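PDB 3KL7: putative metal-dependent hydrolase, which is probably a zinc-dependent hydrolase of the metallo-beta-lactamase superfamily, binding a pair of zinc ions, though its substrate is not known. Local coordinates for residues 42-47 with 151-156; 106-111 with 116-121; 137-142 with 184-189; 162-167 with 190-195. One frame throughout, in Å; residues are numbered along the deposited sequence.

Interaction 1 (42-47 with 151-156); sequences LTYDNH and TFDGLR
Y44 and F152 face each other with their CA atoms 7.8 Å apart, and each is the first residue of a type I' turn closing a tight beta hairpin. Y44 and H47 bond to each other through N and O in both directions, as do F152 and L155, but no hydrogen bond runs from one hairpin to the other. What joins them is side-chain packing. F152 CB sits 3.8 Å from the centroid of the Y44 ring, only 10° off the ring normal, in a CH-pi contact; D45 CB, from the next residue in the chain, lies over the rim of the opposite face. Y44 takes up this place with CG anti to its own backbone N (chi1 174°). The F152 ring then runs on past the tyrosine in the opposing direction, the ring planes inclined at 51° and the centroids 5.1 Å apart, with CD2 of Y44 and CD2 of F152 3.6 Å apart. L42 crosses F152 at about a right angle and puts its CD2 3.7 Å from the phenylalanine CZ. At the tyrosine hydroxyl, Y44 OH lies 3.3 Å from D153 CB, while the D153 carboxylate turns to the hydroxyls of T24 and S26. L30 and I49 also pack on F152, burying the ring. The strands 39-44 and 146-152 belong to different mixed sheets, and this is part of the apolar filling between them, at their hairpin ends, in the alpha-beta/beta-alpha sandwich of the metallo-beta-lactamase fold.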
# COMPACT_ATOMS: atom_id res chain seq x y z
N LEU A 42 -5.93 -2.81 -7.55
CA LEU A 42 -7.24 -2.62 -6.94
C LEU A 42 -8.25 -2.37 -8.02
O LEU A 42 -8.03 -1.54 -8.88
CB LEU A 42 -7.21 -1.42 -5.98
CG LEU A 42 -6.71 -1.65 -4.55
CD1 LEU A 42 -5.27 -1.98 -4.55
CD2 LEU A 42 -6.98 -0.41 -3.71
N THR A 43 -9.35 -3.08 -7.99
CA THR A 43 -10.41 -2.86 -8.97
C THR A 43 -11.67 -2.43 -8.24
O THR A 43 -12.16 -3.15 -7.37
CB THR A 43 -10.73 -4.15 -9.77
OG1 THR A 43 -9.52 -4.70 -10.31
CG2 THR A 43 -11.70 -3.86 -10.87
N TYR A 44 -12.20 -1.25 -8.60
CA TYR A 44 -13.43 -0.73 -8.00
C TYR A 44 -14.28 -0.02 -9.01
O TYR A 44 -13.81 0.89 -9.69
CB TYR A 44 -13.08 0.23 -6.87
CG TYR A 44 -14.28 0.93 -6.28
CD1 TYR A 44 -15.13 0.28 -5.40
CD2 TYR A 44 -14.56 2.24 -6.60
CE1 TYR A 44 -16.23 0.93 -4.86
CE2 TYR A 44 -15.65 2.89 -6.08
CZ TYR A 44 -16.47 2.24 -5.20
OH TYR A 44 -17.57 2.91 -4.69
N ASP A 45 -15.55 -0.43 -9.13
CA ASP A 45 -16.50 0.26 -10.01
C ASP A 45 -15.93 0.41 -11.47
O ASP A 45 -16.01 1.48 -12.08
CB ASP A 45 -16.80 1.65 -9.41
CG ASP A 45 -18.15 2.23 -9.88
OD1 ASP A 45 -19.14 1.46 -10.00
OD2 ASP A 45 -18.20 3.47 -10.11
N ASN A 46 -15.35 -0.68 -11.99
CA ASN A 46 -14.76 -0.70 -13.36
C ASN A 46 -13.57 0.24 -13.57
O ASN A 46 -13.24 0.59 -14.71
CB ASN A 46 -15.83 -0.44 -14.42
CG ASN A 46 -16.81 -1.60 -14.54
OD1 ASN A 46 -16.46 -2.76 -14.31
ND2 ASN A 46 -18.05 -1.29 -14.91
N HIS A 47 -12.94 0.65 -12.48
CA HIS A 47 -11.71 1.40 -12.53
C HIS A 47 -10.60 0.51 -12.04
O HIS A 47 -10.80 -0.28 -11.10
CB HIS A 47 -11.79 2.65 -11.64
CG HIS A 47 -12.89 3.59 -12.02
ND1 HIS A 47 -12.84 4.36 -13.16
CD2 HIS A 47 -14.06 3.88 -11.41
CE1 HIS A 47 -13.95 5.08 -13.25
NE2 HIS A 47 -14.71 4.80 -12.20
N THR A 151 -10.08 5.68 0.10
CA THR A 151 -11.45 5.52 0.54
C THR A 151 -12.37 5.32 -0.67
O THR A 151 -12.41 6.14 -1.56
CB THR A 151 -11.92 6.73 1.38
OG1 THR A 151 -11.00 6.95 2.48
CG2 THR A 151 -13.35 6.49 1.93
N PHE A 152 -13.07 4.17 -0.70
CA PHE A 152 -14.07 3.88 -1.72
C PHE A 152 -15.44 3.75 -1.02
O PHE A 152 -15.66 2.81 -0.28
CB PHE A 152 -13.76 2.54 -2.40
CG PHE A 152 -12.33 2.38 -2.85
CD1 PHE A 152 -11.36 1.90 -1.98
CD2 PHE A 152 -11.97 2.69 -4.15
CE1 PHE A 152 -10.03 1.73 -2.41
CE2 PHE A 152 -10.64 2.53 -4.58
CZ PHE A 152 -9.68 2.05 -3.72
N ASP A 153 -16.33 4.72 -1.23
CA ASP A 153 -17.70 4.63 -0.71
C ASP A 153 -17.69 4.16 0.77
O ASP A 153 -18.42 3.25 1.14
CB ASP A 153 -18.50 3.65 -1.60
CG ASP A 153 -19.98 3.61 -1.27
OD1 ASP A 153 -20.52 4.61 -0.75
OD2 ASP A 153 -20.61 2.57 -1.56
N GLY A 154 -16.84 4.78 1.59
CA GLY A 154 -16.79 4.47 3.02
C GLY A 154 -15.79 3.37 3.42
O GLY A 154 -15.43 3.26 4.58
N LEU A 155 -15.35 2.57 2.45
CA LEU A 155 -14.39 1.50 2.74
C LEU A 155 -12.99 2.09 2.69
O LEU A 155 -12.57 2.56 1.65
CB LEU A 155 -14.52 0.38 1.70
CG LEU A 155 -13.69 -0.87 1.96
CD1 LEU A 155 -14.31 -1.66 3.05
CD2 LEU A 155 -13.61 -1.69 0.69
N ARG A 156 -12.29 2.05 3.82
CA ARG A 156 -10.94 2.66 3.94
C ARG A 156 -9.83 1.62 3.92
O ARG A 156 -9.79 0.74 4.75
CB ARG A 156 -10.85 3.53 5.20
CG ARG A 156 -11.75 4.80 5.11
CD ARG A 156 -12.04 5.49 6.46
NE ARG A 156 -10.84 5.91 7.21
CZ ARG A 156 -10.01 6.90 6.84
NH1 ARG A 156 -10.20 7.57 5.72
NH2 ARG A 156 -8.99 7.21 7.60

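Interaction 2 (106-111 with 116-121); sequences KGKVLK and DTSISY
K108 and L110 approach D116 from across the gap between two sheets, the nearest CA atoms, those of L110 and D116, standing 8.1 Å apart with no backbone bond between the segments. Strands 108-109 and 115-116 are outermost strands of the two sheets of the metallo-beta-lactamase sandwich, so this contact closes the sandwich along one side. It rests on a salt bridge: K108 NZ donates to D116 OD2 at 2.6 Å, coming in on the syn side and 17° out of the carboxylate plane. The lysine leaves its strand with CG anti to the backbone N and bends once, at chi3 (-69°), to bring the ammonium group there. L110 makes a looser contact, its CD2 4.3 Å from the same D116 OD2. The carboxylate itself is held by its own chain. D116 OD1 accepts S118 N at 2.8 Å, an Asx turn, and also the hydroxyl of S118. With two bonds on one oxygen and the lysine on the other, the group has little freedom to rotate. K108 NZ also comes within 3.0 Å of S118 OG, but the angle is too poor for a hydrogen bond. S118 OG donates to the syn lone pair of D116 OD1, 2.5 Å away.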
# COMPACT_ATOMS: atom_id res chain seq x y z
N LYS A 106 6.59 13.08 -14.49
CA LYS A 106 5.15 13.27 -14.68
C LYS A 106 4.42 12.77 -13.45
O LYS A 106 4.98 12.07 -12.62
CB LYS A 106 4.65 12.53 -15.94
CG LYS A 106 4.76 10.99 -15.87
CD LYS A 106 4.60 10.31 -17.29
CE LYS A 106 4.70 8.75 -17.18
NZ LYS A 106 4.92 8.08 -18.49
N GLY A 107 3.16 13.15 -13.33
CA GLY A 107 2.34 12.71 -12.23
C GLY A 107 2.11 13.80 -11.20
O GLY A 107 2.75 14.85 -11.24
N LYS A 108 1.19 13.52 -10.28
CA LYS A 108 0.81 14.44 -9.20
C LYS A 108 1.58 14.09 -7.91
O LYS A 108 1.74 12.93 -7.57
CB LYS A 108 -0.69 14.33 -8.96
CG LYS A 108 -1.20 15.21 -7.89
CD LYS A 108 -2.65 14.84 -7.50
CE LYS A 108 -3.62 15.18 -8.58
NZ LYS A 108 -4.96 15.20 -8.05
N VAL A 109 2.06 15.13 -7.21
CA VAL A 109 2.84 14.97 -5.98
C VAL A 109 1.94 15.11 -4.75
O VAL A 109 1.24 16.10 -4.61
CB VAL A 109 3.95 16.08 -5.87
CG1 VAL A 109 4.57 16.09 -4.49
CG2 VAL A 109 4.98 15.90 -6.93
N LEU A 110 1.97 14.12 -3.86
CA LEU A 110 1.35 14.26 -2.55
C LEU A 110 2.43 14.22 -1.50
O LEU A 110 3.34 13.41 -1.59
CB LEU A 110 0.32 13.13 -2.28
CG LEU A 110 -0.90 13.00 -3.19
CD1 LEU A 110 -1.96 12.14 -2.52
CD2 LEU A 110 -1.45 14.31 -3.51
N LYS A 111 2.33 15.11 -0.52
CA LYS A 111 3.20 15.09 0.67
C LYS A 111 2.41 14.54 1.87
O LYS A 111 1.15 14.43 1.82
CB LYS A 111 3.71 16.50 1.00
CG LYS A 111 4.53 17.17 -0.12
N ASP A 116 -6.39 14.31 -1.11
CA ASP A 116 -6.79 14.53 -2.52
C ASP A 116 -8.19 13.96 -2.72
O ASP A 116 -8.40 12.77 -2.56
CB ASP A 116 -5.81 13.85 -3.47
CG ASP A 116 -6.06 14.19 -4.92
OD1 ASP A 116 -7.16 14.67 -5.24
OD2 ASP A 116 -5.13 13.99 -5.75
N THR A 117 -9.14 14.83 -3.05
CA THR A 117 -10.51 14.45 -3.25
C THR A 117 -10.93 14.62 -4.72
O THR A 117 -12.13 14.65 -5.02
CB THR A 117 -11.48 15.35 -2.39
OG1 THR A 117 -11.23 16.72 -2.66
CG2 THR A 117 -11.30 15.09 -0.93
N SER A 118 -9.95 14.74 -5.63
CA SER A 118 -10.25 15.07 -7.03
C SER A 118 -10.68 13.87 -7.89
O SER A 118 -11.31 14.07 -8.93
CB SER A 118 -9.08 15.82 -7.69
OG SER A 118 -7.90 15.10 -7.64
N ILE A 119 -10.36 12.65 -7.46
CA ILE A 119 -10.92 11.43 -8.09
C ILE A 119 -12.24 11.14 -7.40
O ILE A 119 -12.27 10.85 -6.21
CB ILE A 119 -10.01 10.19 -7.92
CG1 ILE A 119 -8.56 10.53 -8.22
CG2 ILE A 119 -10.49 9.05 -8.85
CD1 ILE A 119 -8.39 11.25 -9.50
N SER A 120 -13.33 11.21 -8.15
CA SER A 120 -14.66 11.19 -7.55
C SER A 120 -15.00 9.87 -6.88
O SER A 120 -15.87 9.82 -6.02
CB SER A 120 -15.72 11.51 -8.59
OG SER A 120 -15.82 10.48 -9.54
N TYR A 121 -14.31 8.79 -7.27
CA TYR A 121 -14.61 7.45 -6.75
C TYR A 121 -13.57 6.94 -5.74
O TYR A 121 -13.69 5.83 -5.23
CB TYR A 121 -14.73 6.44 -7.91
CG TYR A 121 -13.50 6.32 -8.78
CD1 TYR A 121 -12.43 5.51 -8.40
CD2 TYR A 121 -13.41 7.00 -10.00
CE1 TYR A 121 -11.27 5.39 -9.22
CE2 TYR A 121 -12.26 6.89 -10.83
CZ TYR A 121 -11.20 6.08 -10.42
OH TYR A 121 -10.06 5.97 -11.22

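Interaction 3 (137-142 with 184-189); sequences DKYHPR and QPYTMT. With ZN (zinc ion), chain C.
Y186 turns the edge of its ring toward the face of Y139 in a T-shaped pair, the planes 69° apart and the centroids separated by 4.9 Å. The leading edge is CD1 and CE1 of Y186, and its CE1 comes within 3.6 Å of Y139 CE1. Y139 is clasped from both faces, because K138 CG lies over the centre of the other one. P185, preceded by a cis peptide bond, meets the phenol end of Y139, with its CG 3.6 Å from the tyrosine OH, and lays its CD across a face of the Y186 ring. Both segments are loops beside the two-zinc centre of this metallo-beta-lactamase fold, and the residue after Y139 is one of the metal ligands. H140 NE2 binds the zinc ion of chain C at 2.1 Å, beside H73, H75, D162 and a bound water. At the other side of the imidazole, N131 OD1 accepts from H140 ND1, probably helping to set the turn of the ring, while N131 ND2 donates to Y186 O. That carbonyl oxygen, Y186 O, lies close to the imidazole plane and 3.6 Å from H140 ND1, not bonded to it.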
# COMPACT_ATOMS: atom_id res chain seq x y z
N ASP A 137 17.27 5.32 8.96
CA ASP A 137 16.77 6.47 8.19
C ASP A 137 17.49 6.55 6.84
O ASP A 137 17.03 7.24 5.93
CB ASP A 137 16.97 7.76 8.96
CG ASP A 137 18.40 8.00 9.28
OD1 ASP A 137 19.04 7.10 9.86
OD2 ASP A 137 18.90 9.08 8.96
N LYS A 138 18.61 5.85 6.72
CA LYS A 138 19.25 5.70 5.42
C LYS A 138 18.26 4.96 4.47
O LYS A 138 18.24 5.22 3.27
CB LYS A 138 20.59 4.93 5.55
CG LYS A 138 20.45 3.41 5.85
CD LYS A 138 21.83 2.75 6.25
CE LYS A 138 21.73 1.20 6.23
NZ LYS A 138 22.76 0.46 7.07
N TYR A 139 17.44 4.07 5.01
CA TYR A 139 16.46 3.38 4.19
C TYR A 139 15.27 4.29 3.84
O TYR A 139 15.09 4.63 2.67
CB TYR A 139 15.98 2.10 4.85
CG TYR A 139 17.07 1.05 5.00
CD1 TYR A 139 17.95 0.78 3.94
CD2 TYR A 139 17.22 0.33 6.19
CE1 TYR A 139 18.94 -0.17 4.07
CE2 TYR A 139 18.22 -0.63 6.33
CZ TYR A 139 19.07 -0.88 5.26
OH TYR A 139 20.05 -1.82 5.38
N HIS A 140 14.49 4.68 4.84
CA HIS A 140 13.31 5.52 4.62
C HIS A 140 13.28 6.65 5.62
O HIS A 140 12.75 6.51 6.70
CB HIS A 140 12.01 4.67 4.72
CG HIS A 140 12.05 3.43 3.87
ND1 HIS A 140 12.39 2.20 4.38
CD2 HIS A 140 11.85 3.25 2.55
CE1 HIS A 140 12.38 1.30 3.41
NE2 HIS A 140 12.05 1.91 2.29
N PRO A 141 13.86 7.80 5.26
CA PRO A 141 13.90 8.90 6.17
C PRO A 141 12.59 9.64 6.23
O PRO A 141 11.89 9.73 5.24
CB PRO A 141 15.00 9.80 5.60
CG PRO A 141 15.03 9.52 4.19
CD PRO A 141 14.48 8.13 3.97
N ARG A 142 12.29 10.16 7.40
CA ARG A 142 11.06 10.85 7.66
C ARG A 142 10.70 11.89 6.56
O ARG A 142 11.56 12.54 6.00
CB ARG A 142 11.15 11.55 9.02
CG ARG A 142 9.86 11.86 9.59
CD ARG A 142 9.95 12.25 11.04
NE ARG A 142 8.61 12.34 11.63
CZ ARG A 142 8.36 12.46 12.94
NH1 ARG A 142 9.36 12.50 13.82
NH2 ARG A 142 7.10 12.53 13.36
N GLN A 184 12.96 -7.53 7.01
CA GLN A 184 14.10 -6.96 7.66
C GLN A 184 15.32 -6.88 6.72
O GLN A 184 15.50 -7.74 5.87
CB GLN A 184 14.44 -7.77 8.91
CG GLN A 184 13.48 -7.47 10.08
CD GLN A 184 13.70 -6.09 10.68
OE1 GLN A 184 14.68 -5.87 11.42
NE2 GLN A 184 12.80 -5.13 10.36
N PRO A 185 16.16 -5.83 6.88
CA PRO A 185 16.04 -4.78 7.90
C PRO A 185 15.21 -3.55 7.47
O PRO A 185 15.14 -2.56 8.19
CB PRO A 185 17.48 -4.38 8.12
CG PRO A 185 18.13 -4.57 6.75
CD PRO A 185 17.35 -5.64 6.03
N TYR A 186 14.59 -3.62 6.32
CA TYR A 186 14.02 -2.45 5.67
C TYR A 186 12.73 -1.92 6.34
O TYR A 186 12.53 -0.72 6.43
CB TYR A 186 13.76 -2.76 4.19
CG TYR A 186 14.97 -3.33 3.50
CD1 TYR A 186 16.09 -2.55 3.27
CD2 TYR A 186 15.02 -4.66 3.12
CE1 TYR A 186 17.23 -3.07 2.66
CE2 TYR A 186 16.17 -5.20 2.49
CZ TYR A 186 17.25 -4.39 2.27
OH TYR A 186 18.37 -4.89 1.67
N THR A 187 11.86 -2.82 6.79
CA THR A 187 10.61 -2.42 7.40
C THR A 187 10.43 -3.10 8.77
O THR A 187 11.31 -2.97 9.63
CB THR A 187 9.41 -2.62 6.43
OG1 THR A 187 9.20 -4.01 6.17
CG2 THR A 187 9.65 -1.89 5.12
N MSE A 188 9.34 -3.83 8.98
CA MSE A 188 8.97 -4.29 10.33
C MSE A 188 9.24 -5.79 10.62
O MSE A 188 9.14 -6.66 9.71
CB MSE A 188 7.48 -3.98 10.61
CG MSE A 188 7.22 -2.52 10.95
SE MSE A 188 5.39 -2.11 11.44
CE MSE A 188 4.69 -2.04 9.65
N THR A 189 9.58 -6.08 11.88
CA THR A 189 9.58 -7.45 12.39
C THR A 189 8.16 -7.82 12.74
O THR A 189 7.26 -6.97 12.70
CB THR A 189 10.42 -7.60 13.66
OG1 THR A 189 9.78 -6.87 14.73
CG2 THR A 189 11.88 -7.09 13.45
ZN ZN C . 11.80 0.94 0.41
O HOH W 1 11.98 -0.54 -0.98

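Interaction 4 (162-167 with 190-195); sequences DTEDIP and VSQAAK. With ZN (zinc ion), chain C; ZN (zinc ion), chain D.
K195 reaches D165 in a salt bridge, NZ to OD2 at 2.8 Å, with the ammonium group on the anti side of that oxygen and 27° out of the carboxylate plane. One turn back along the helix, Q192 NE2 donates to E164 OE2, 2.9 Å away and nearly straight at 168°. The glutamate oxygen lies almost in the plane of the amide, whereas the carboxylate is turned 76° against it. That carboxylate is well occupied: OE2 also takes the hydroxyl of T133, and OE1 receives T132 N and N131 ND2. These donors would be expected to favour a charged E164. Q192 OE1 accepts from T189 N; since the T189 side chain caps the start of helix 190-200, this is consistent with a capping box. OE1 also meets a water that reaches E164 OE2, one with more acceptors near it than protons. The same loop carries D162, the bridging aspartate of the binuclear metallo-beta-lactamase site, whose OD2 is 2.3 Å from the zinc ion of chain C and 2.1 Å from that of chain D. I166 N bonds back to E164 O, making D165 the centre of an inverse gamma turn that pushes its side chain at the helix. There D165 OD1 packs 3.4 Å from Q192 CG, and D165 CB 3.6 Å from Q192 O. Another water spans D165 O and, weakly, K195 NZ, and A196 and M199 also touch D165.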
# COMPACT_ATOMS: atom_id res chain seq x y z
N ASP A 162 6.64 1.51 2.85
CA ASP A 162 7.77 1.02 3.68
C ASP A 162 7.96 1.89 4.93
O ASP A 162 8.30 3.06 4.84
CB ASP A 162 9.06 0.96 2.85
CG ASP A 162 9.08 -0.24 1.88
OD1 ASP A 162 8.10 -1.05 1.90
OD2 ASP A 162 10.06 -0.38 1.13
N THR A 163 7.72 1.29 6.10
CA THR A 163 7.72 2.02 7.37
C THR A 163 7.99 1.09 8.54
O THR A 163 7.96 -0.12 8.40
CB THR A 163 6.37 2.71 7.57
OG1 THR A 163 6.37 3.47 8.81
CG2 THR A 163 5.23 1.67 7.59
N GLU A 164 8.25 1.65 9.69
CA GLU A 164 8.28 0.88 10.93
C GLU A 164 7.03 1.26 11.74
O GLU A 164 6.13 1.95 11.22
CB GLU A 164 9.61 1.13 11.70
CG GLU A 164 10.75 0.18 11.23
CD GLU A 164 12.08 0.43 11.91
OE1 GLU A 164 12.74 1.44 11.57
OE2 GLU A 164 12.48 -0.41 12.78
N ASP A 165 6.95 0.80 12.98
CA ASP A 165 5.77 1.06 13.81
C ASP A 165 5.79 2.48 14.34
O ASP A 165 6.00 2.71 15.53
CB ASP A 165 5.68 0.05 14.97
CG ASP A 165 6.97 -0.01 15.80
OD1 ASP A 165 8.06 0.02 15.20
OD2 ASP A 165 6.88 -0.11 17.05
N ILE A 166 5.56 3.43 13.45
CA ILE A 166 5.69 4.84 13.79
C ILE A 166 4.51 5.31 14.63
O ILE A 166 3.42 4.74 14.55
CB ILE A 166 5.83 5.70 12.51
CG1 ILE A 166 4.59 5.52 11.58
CG2 ILE A 166 7.09 5.34 11.78
CD1 ILE A 166 4.54 6.53 10.44
N PRO A 167 4.73 6.37 15.47
CA PRO A 167 3.70 6.86 16.40
C PRO A 167 2.48 7.47 15.72
O PRO A 167 1.41 7.56 16.34
CB PRO A 167 4.44 7.93 17.24
CG PRO A 167 5.56 8.37 16.41
CD PRO A 167 5.98 7.16 15.57
N VAL A 190 7.94 -9.08 13.09
CA VAL A 190 6.58 -9.56 13.37
C VAL A 190 6.03 -8.83 14.58
O VAL A 190 4.87 -8.40 14.58
CB VAL A 190 6.56 -11.08 13.58
CG1 VAL A 190 5.24 -11.53 14.20
CG2 VAL A 190 6.82 -11.80 12.22
N SER A 191 6.85 -8.66 15.61
CA SER A 191 6.43 -7.96 16.82
C SER A 191 6.09 -6.51 16.57
O SER A 191 5.13 -6.00 17.12
CB SER A 191 7.47 -8.08 17.91
OG SER A 191 7.44 -9.38 18.47
N GLN A 192 6.89 -5.85 15.72
CA GLN A 192 6.64 -4.45 15.36
C GLN A 192 5.34 -4.30 14.63
O GLN A 192 4.58 -3.40 14.93
CB GLN A 192 7.74 -3.91 14.48
CG GLN A 192 8.87 -3.30 15.20
CD GLN A 192 9.94 -2.85 14.24
OE1 GLN A 192 10.16 -3.49 13.23
NE2 GLN A 192 10.59 -1.74 14.54
N ALA A 193 5.11 -5.18 13.65
CA ALA A 193 3.87 -5.20 12.90
C ALA A 193 2.66 -5.40 13.83
O ALA A 193 1.64 -4.72 13.67
CB ALA A 193 3.91 -6.30 11.87
N ALA A 194 2.78 -6.31 14.78
CA ALA A 194 1.70 -6.56 15.74
C ALA A 194 1.41 -5.29 16.58
O ALA A 194 0.26 -4.91 16.76
CB ALA A 194 2.04 -7.75 16.66
N LYS A 195 2.48 -4.66 17.06
CA LYS A 195 2.39 -3.41 17.79
C LYS A 195 1.75 -2.32 16.90
O LYS A 195 0.85 -1.61 17.33
CB LYS A 195 3.78 -3.00 18.29
CG LYS A 195 3.84 -1.65 18.95
CD LYS A 195 5.16 -1.47 19.80
CE LYS A 195 5.34 0.03 20.26
NZ LYS A 195 5.35 1.03 19.08
ZN ZN C . 11.80 0.94 0.41
ZN ZN D . 10.50 -1.83 -0.31
O HOH W 2 12.68 -3.28 12.57
O HOH W 3 5.86 4.24 18.14
O HOH W 1 11.98 -0.54 -0.98

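How the interactions relate
Interactions 1 and 2 both work between the two sheets and touch each other, with Y121 stacked on H47. The first is buried and apolar; the second, at the sandwich's side, is partly buried and relies on charge. Interactions 3 and 4, both partly buried, lie beside the zinc ions and share the zinc of chain C and its bridging water. Two loops meet in interaction 3, a loop and the start of helix 190-200 in interaction 4; M188 packs on E164 and T187 on T163, and N131 serves both. Aromatic packing dominates interaction 3, whereas hydrogen bonds and a salt bridge carry interaction 4. Interactions 1 and 4 fall on opposite sides of the chain's centre.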